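Local coordinates for UPF0678 fatty acid-binding protein-like protein ERS007657_00996 (Mycobacterium tuberculosis, PDB 6R3W), which binds heme b in a beta-barrel and probably converts peroxynitrite to nitrate, helping to detoxify reactive nitrogen and oxygen species, at residues A24-Y35 / A147-A158. Sequence-based numbering, arbitrary orientation.
Sequences AGKYPTIRPFEY and AVGQPLQDHLAA. With HEM (protoporphyrin IX containing Fe), chain B.
His155 is held at both nitrogens of its imidazole, one by the heme iron and the other by Lys26. NE2 of His155 binds the iron at 2.2 Å, with a water opposite. ND1 of His155 donates a nearly straight bond to Lys26 O (2.8 Å). The oxygen of Lys26 lies in the plane of the imidazole, although ND1 stands well above the plane of the carbonyl. With CG anti to the backbone N (chi1 -180°), the ring swings out from its strand to the iron, and the bond to Lys26 O should fix the ring's rotation about CB-CG.

The backbone supports this second-shell carbonyl. Lys26 N donates to His155 O, and beyond it Ala24 and Ala157 form an antiparallel hydrogen-bonded pair (Ala24 N to Ala157 O and Ala157 N to Ala24 O, 3.0 Å each). These link strands 17-25 and 153-162, the first and last of the ten-stranded antiparallel barrel, and so close the nitrobindin barrel beside the heme. A classic beta bulge sets His155 and Leu156 together against Leu143 of strand 138-147.

Apolar contacts line the heme. Phe33 lays one face against the porphyrin, CZ 3.4 Å from HEM CHB, and turns its edge to Leu156 CD2 and His155 CE1. Leu156 CD1 touches the macrocycle near HEM CHC, and its other methyl, CD2, reaches Tyr35 CE2. Over one face of Tyr35 lies the vinyl carbon CBB, while OH of Tyr35 hydrogen-bonds with that of Tyr141.

Away from the iron, the Tyr27 ring wedges among Val148, Gln150 and Gln153, its CE1 3.6 Å from Gln153 CG and its hydroxyl bonded to Met145 O. Gln153 NE2 bonds Pro151 O, turning OE1 toward Pro28 CG at 3.3 Å.

At the heme's propionate, Thr29 OG1 donates to HEM O2D (2.6 Å). A water bridges Lys26 NZ and Asp154 OD2, and OD1 of Asp154 bonds to Gln144.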
# COMPACT_ATOMS: atom_id res chain seq x y z
N ALA A 24 -3.08 -10.82 7.00
CA ALA A 24 -3.40 -12.14 6.44
C ALA A 24 -3.82 -11.97 5.00
O ALA A 24 -4.16 -10.85 4.58
CB ALA A 24 -4.47 -12.80 7.27
N GLY A 25 -3.85 -13.06 4.29
CA GLY A 25 -4.21 -13.01 2.88
C GLY A 25 -4.63 -14.34 2.33
O GLY A 25 -4.53 -15.38 3.01
N LYS A 26 -5.08 -14.29 1.10
CA LYS A 26 -5.72 -15.43 0.44
C LYS A 26 -5.87 -15.11 -1.04
O LYS A 26 -5.73 -13.93 -1.44
CB LYS A 26 -7.08 -15.72 1.11
CG LYS A 26 -8.11 -14.60 1.03
CD LYS A 26 -9.51 -15.07 1.48
CE LYS A 26 -10.54 -13.97 1.46
NZ LYS A 26 -10.62 -13.29 2.76
N TYR A 27 -6.16 -16.13 -1.81
CA TYR A 27 -6.60 -15.98 -3.21
C TYR A 27 -7.08 -17.33 -3.67
O TYR A 27 -6.63 -18.35 -3.16
CB TYR A 27 -5.49 -15.46 -4.12
CG TYR A 27 -5.97 -14.53 -5.21
CD1 TYR A 27 -6.65 -13.36 -4.90
CD2 TYR A 27 -5.79 -14.83 -6.55
CE1 TYR A 27 -7.15 -12.52 -5.88
CE2 TYR A 27 -6.30 -14.01 -7.55
CZ TYR A 27 -6.99 -12.85 -7.22
OH TYR A 27 -7.53 -12.05 -8.21
N PRO A 28 -7.97 -17.42 -4.67
CA PRO A 28 -8.57 -18.71 -4.98
C PRO A 28 -7.54 -19.75 -5.45
O PRO A 28 -7.80 -20.94 -5.38
CB PRO A 28 -9.57 -18.37 -6.07
CG PRO A 28 -10.03 -17.01 -5.70
CD PRO A 28 -8.78 -16.31 -5.22
N THR A 29 -6.41 -19.27 -5.96
CA THR A 29 -5.41 -20.13 -6.62
C THR A 29 -4.33 -20.59 -5.63
O THR A 29 -3.43 -21.33 -6.06
CB THR A 29 -4.76 -19.36 -7.77
OG1 THR A 29 -4.32 -18.11 -7.22
CG2 THR A 29 -5.71 -19.13 -8.92
N ILE A 30 -4.41 -20.15 -4.38
CA ILE A 30 -3.33 -20.37 -3.37
C ILE A 30 -3.95 -20.81 -2.06
O ILE A 30 -5.17 -20.71 -1.89
CB ILE A 30 -2.46 -19.12 -3.18
CG1 ILE A 30 -3.25 -18.00 -2.48
CG2 ILE A 30 -1.87 -18.66 -4.51
CD1 ILE A 30 -2.46 -16.75 -2.19
N ARG A 31 -3.10 -21.18 -1.11
CA ARG A 31 -3.56 -21.44 0.26
C ARG A 31 -3.48 -20.15 1.07
O ARG A 31 -2.59 -19.32 0.88
CB ARG A 31 -2.73 -22.54 0.92
CG ARG A 31 -2.83 -23.87 0.20
CD ARG A 31 -4.21 -24.49 0.39
NE ARG A 31 -4.47 -24.85 1.78
CZ ARG A 31 -4.00 -25.94 2.39
NH1 ARG A 31 -3.22 -26.78 1.73
NH2 ARG A 31 -4.27 -26.16 3.67
N PRO A 32 -4.38 -19.97 2.05
CA PRO A 32 -4.32 -18.79 2.90
C PRO A 32 -3.00 -18.69 3.66
O PRO A 32 -2.35 -19.72 3.92
CB PRO A 32 -5.50 -18.95 3.85
CG PRO A 32 -6.49 -19.78 3.05
CD PRO A 32 -5.64 -20.71 2.21
N PHE A 33 -2.69 -17.49 4.12
CA PHE A 33 -1.41 -17.24 4.80
C PHE A 33 -1.57 -16.05 5.74
O PHE A 33 -2.56 -15.29 5.66
CB PHE A 33 -0.28 -16.99 3.78
CG PHE A 33 -0.55 -15.81 2.86
CD1 PHE A 33 -0.26 -14.51 3.25
CD2 PHE A 33 -1.28 -15.99 1.68
CE1 PHE A 33 -0.61 -13.42 2.46
CE2 PHE A 33 -1.64 -14.89 0.90
CZ PHE A 33 -1.32 -13.62 1.29
N GLU A 34 -0.58 -15.88 6.61
CA GLU A 34 -0.47 -14.64 7.41
C GLU A 34 0.96 -14.12 7.38
O GLU A 34 1.87 -14.87 6.98
CB GLU A 34 -1.02 -14.87 8.83
CG GLU A 34 -0.39 -16.03 9.57
CD GLU A 34 -1.04 -16.29 10.92
OE1 GLU A 34 -1.85 -15.43 11.35
OE2 GLU A 34 -0.65 -17.25 11.58
N TYR A 35 1.15 -12.90 7.83
CA TYR A 35 2.44 -12.21 7.69
C TYR A 35 2.58 -11.14 8.76
O TYR A 35 1.57 -10.57 9.22
CB TYR A 35 2.59 -11.62 6.28
CG TYR A 35 1.52 -10.63 5.88
CD1 TYR A 35 1.71 -9.27 6.04
CD2 TYR A 35 0.38 -11.05 5.22
CE1 TYR A 35 0.76 -8.36 5.60
CE2 TYR A 35 -0.60 -10.15 4.80
CZ TYR A 35 -0.39 -8.80 4.97
OH TYR A 35 -1.33 -7.90 4.50
N ALA A 147 -6.46 -11.03 -10.94
CA ALA A 147 -5.24 -11.70 -11.38
C ALA A 147 -5.54 -13.15 -11.71
O ALA A 147 -6.47 -13.70 -11.14
CB ALA A 147 -4.16 -11.62 -10.33
N VAL A 148 -4.72 -13.73 -12.57
CA VAL A 148 -4.61 -15.19 -12.82
C VAL A 148 -6.04 -15.78 -12.94
O VAL A 148 -6.34 -16.86 -12.36
CB VAL A 148 -3.73 -15.90 -11.77
CG1 VAL A 148 -2.28 -15.44 -11.89
CG2 VAL A 148 -4.23 -15.72 -10.34
N GLY A 149 -6.89 -15.13 -13.74
CA GLY A 149 -8.19 -15.66 -14.13
C GLY A 149 -9.28 -15.40 -13.12
O GLY A 149 -10.41 -15.84 -13.35
N GLN A 150 -8.98 -14.71 -12.02
CA GLN A 150 -9.95 -14.51 -10.93
C GLN A 150 -10.46 -13.08 -10.95
O GLN A 150 -9.70 -12.14 -11.23
CB GLN A 150 -9.32 -14.82 -9.57
CG GLN A 150 -8.50 -16.10 -9.56
CD GLN A 150 -9.31 -17.29 -9.99
OE1 GLN A 150 -10.38 -17.54 -9.45
NE2 GLN A 150 -8.83 -17.98 -11.00
N PRO A 151 -11.73 -12.86 -10.58
CA PRO A 151 -12.27 -11.51 -10.49
C PRO A 151 -11.64 -10.74 -9.32
O PRO A 151 -11.16 -11.34 -8.37
CB PRO A 151 -13.78 -11.71 -10.32
CG PRO A 151 -13.87 -13.09 -9.67
CD PRO A 151 -12.73 -13.89 -10.28
N LEU A 152 -11.77 -9.42 -9.36
CA LEU A 152 -11.30 -8.51 -8.30
C LEU A 152 -11.86 -8.95 -6.95
O LEU A 152 -13.10 -9.05 -6.82
CB LEU A 152 -11.74 -7.10 -8.64
CG LEU A 152 -11.28 -6.01 -7.67
CD1 LEU A 152 -9.79 -5.76 -7.77
CD2 LEU A 152 -12.08 -4.72 -7.90
N GLN A 153 -10.99 -9.19 -5.98
CA GLN A 153 -11.40 -9.71 -4.67
C GLN A 153 -10.24 -9.55 -3.67
O GLN A 153 -9.10 -9.36 -4.09
CB GLN A 153 -11.83 -11.17 -4.79
CG GLN A 153 -10.71 -12.09 -5.21
CD GLN A 153 -11.24 -13.47 -5.48
OE1 GLN A 153 -11.40 -14.27 -4.56
NE2 GLN A 153 -11.52 -13.74 -6.75
N ASP A 154 -10.52 -9.75 -2.40
CA ASP A 154 -9.48 -9.61 -1.36
C ASP A 154 -8.27 -10.48 -1.68
O ASP A 154 -8.43 -11.70 -1.94
CB ASP A 154 -10.02 -9.99 0.01
CG ASP A 154 -10.90 -8.94 0.65
OD1 ASP A 154 -11.13 -7.88 0.01
OD2 ASP A 154 -11.40 -9.19 1.76
N HIS A 155 -7.07 -9.92 -1.52
CA HIS A 155 -5.82 -10.71 -1.40
C HIS A 155 -5.19 -10.49 -0.04
O HIS A 155 -4.58 -11.42 0.46
CB HIS A 155 -4.82 -10.38 -2.53
CG HIS A 155 -3.51 -11.14 -2.49
ND1 HIS A 155 -3.45 -12.49 -2.27
CD2 HIS A 155 -2.24 -10.75 -2.79
CE1 HIS A 155 -2.18 -12.89 -2.35
NE2 HIS A 155 -1.42 -11.83 -2.64
N LEU A 156 -5.28 -9.27 0.52
CA LEU A 156 -4.57 -8.93 1.77
C LEU A 156 -5.47 -8.08 2.66
O LEU A 156 -6.18 -7.21 2.13
CB LEU A 156 -3.30 -8.13 1.49
CG LEU A 156 -2.33 -8.69 0.47
CD1 LEU A 156 -1.34 -7.60 0.08
CD2 LEU A 156 -1.59 -9.92 1.00
N ALA A 157 -5.18 -8.11 3.94
CA ALA A 157 -5.53 -6.98 4.84
C ALA A 157 -4.64 -7.05 6.07
O ALA A 157 -4.27 -8.15 6.49
CB ALA A 157 -6.99 -7.03 5.19
N ALA A 158 -4.32 -5.90 6.64
CA ALA A 158 -3.41 -5.87 7.82
C ALA A 158 -3.74 -4.70 8.71
O ALA A 158 -4.42 -3.75 8.28
CB ALA A 158 -1.97 -5.80 7.37
CHA HEM B . 0.32 -15.22 -4.09
CHB HEM B . 1.77 -13.15 -0.01
CHC HEM B . 1.18 -8.74 -1.99
CHD HEM B . 0.19 -10.87 -6.25
C1A HEM B . 0.77 -15.02 -2.81
C2A HEM B . 1.15 -16.08 -1.91
C3A HEM B . 1.57 -15.49 -0.77
C4A HEM B . 1.43 -14.08 -0.95
CMA HEM B . 2.12 -16.17 0.45
CAA HEM B . 1.11 -17.56 -2.21
CBA HEM B . 2.52 -18.13 -2.36
CGA HEM B . 3.21 -17.49 -3.51
O1A HEM B . 4.29 -16.89 -3.32
O2A HEM B . 2.75 -17.61 -4.66
C1B HEM B . 1.68 -11.76 -0.18
C2B HEM B . 2.05 -10.81 0.82
C3B HEM B . 1.84 -9.55 0.29
C4B HEM B . 1.40 -9.77 -1.10
CMB HEM B . 2.56 -11.13 2.20
CAB HEM B . 1.99 -8.21 0.90
CBB HEM B . 1.78 -8.01 2.19
C1C HEM B . 0.90 -8.94 -3.34
C2C HEM B . 0.75 -7.92 -4.31
C3C HEM B . 0.54 -8.53 -5.52
C4C HEM B . 0.46 -9.94 -5.27
CMC HEM B . 0.82 -6.45 -4.00
CAC HEM B . 0.46 -7.92 -6.86
CBC HEM B . 1.30 -6.96 -7.26
C1D HEM B . 0.08 -12.23 -5.98
C2D HEM B . -0.23 -13.22 -7.02
C3D HEM B . -0.18 -14.42 -6.43
C4D HEM B . 0.13 -14.18 -5.01
CMD HEM B . -0.46 -12.95 -8.48
CAD HEM B . -0.02 -15.72 -7.17
CBD HEM B . -1.30 -16.39 -7.33
CGD HEM B . -1.11 -17.68 -8.14
O1D HEM B . -0.02 -18.27 -8.42
O2D HEM B . -2.10 -18.13 -8.54
NA HEM B . 0.98 -13.80 -2.19
NB HEM B . 1.31 -11.10 -1.30
NC HEM B . 0.68 -10.16 -3.93
ND HEM B . 0.31 -12.85 -4.78
FE HEM B . 0.73 -12.01 -3.06
O HOH W 1 -12.34 -11.48 2.38
O HOH W 2 2.81 -12.06 -3.60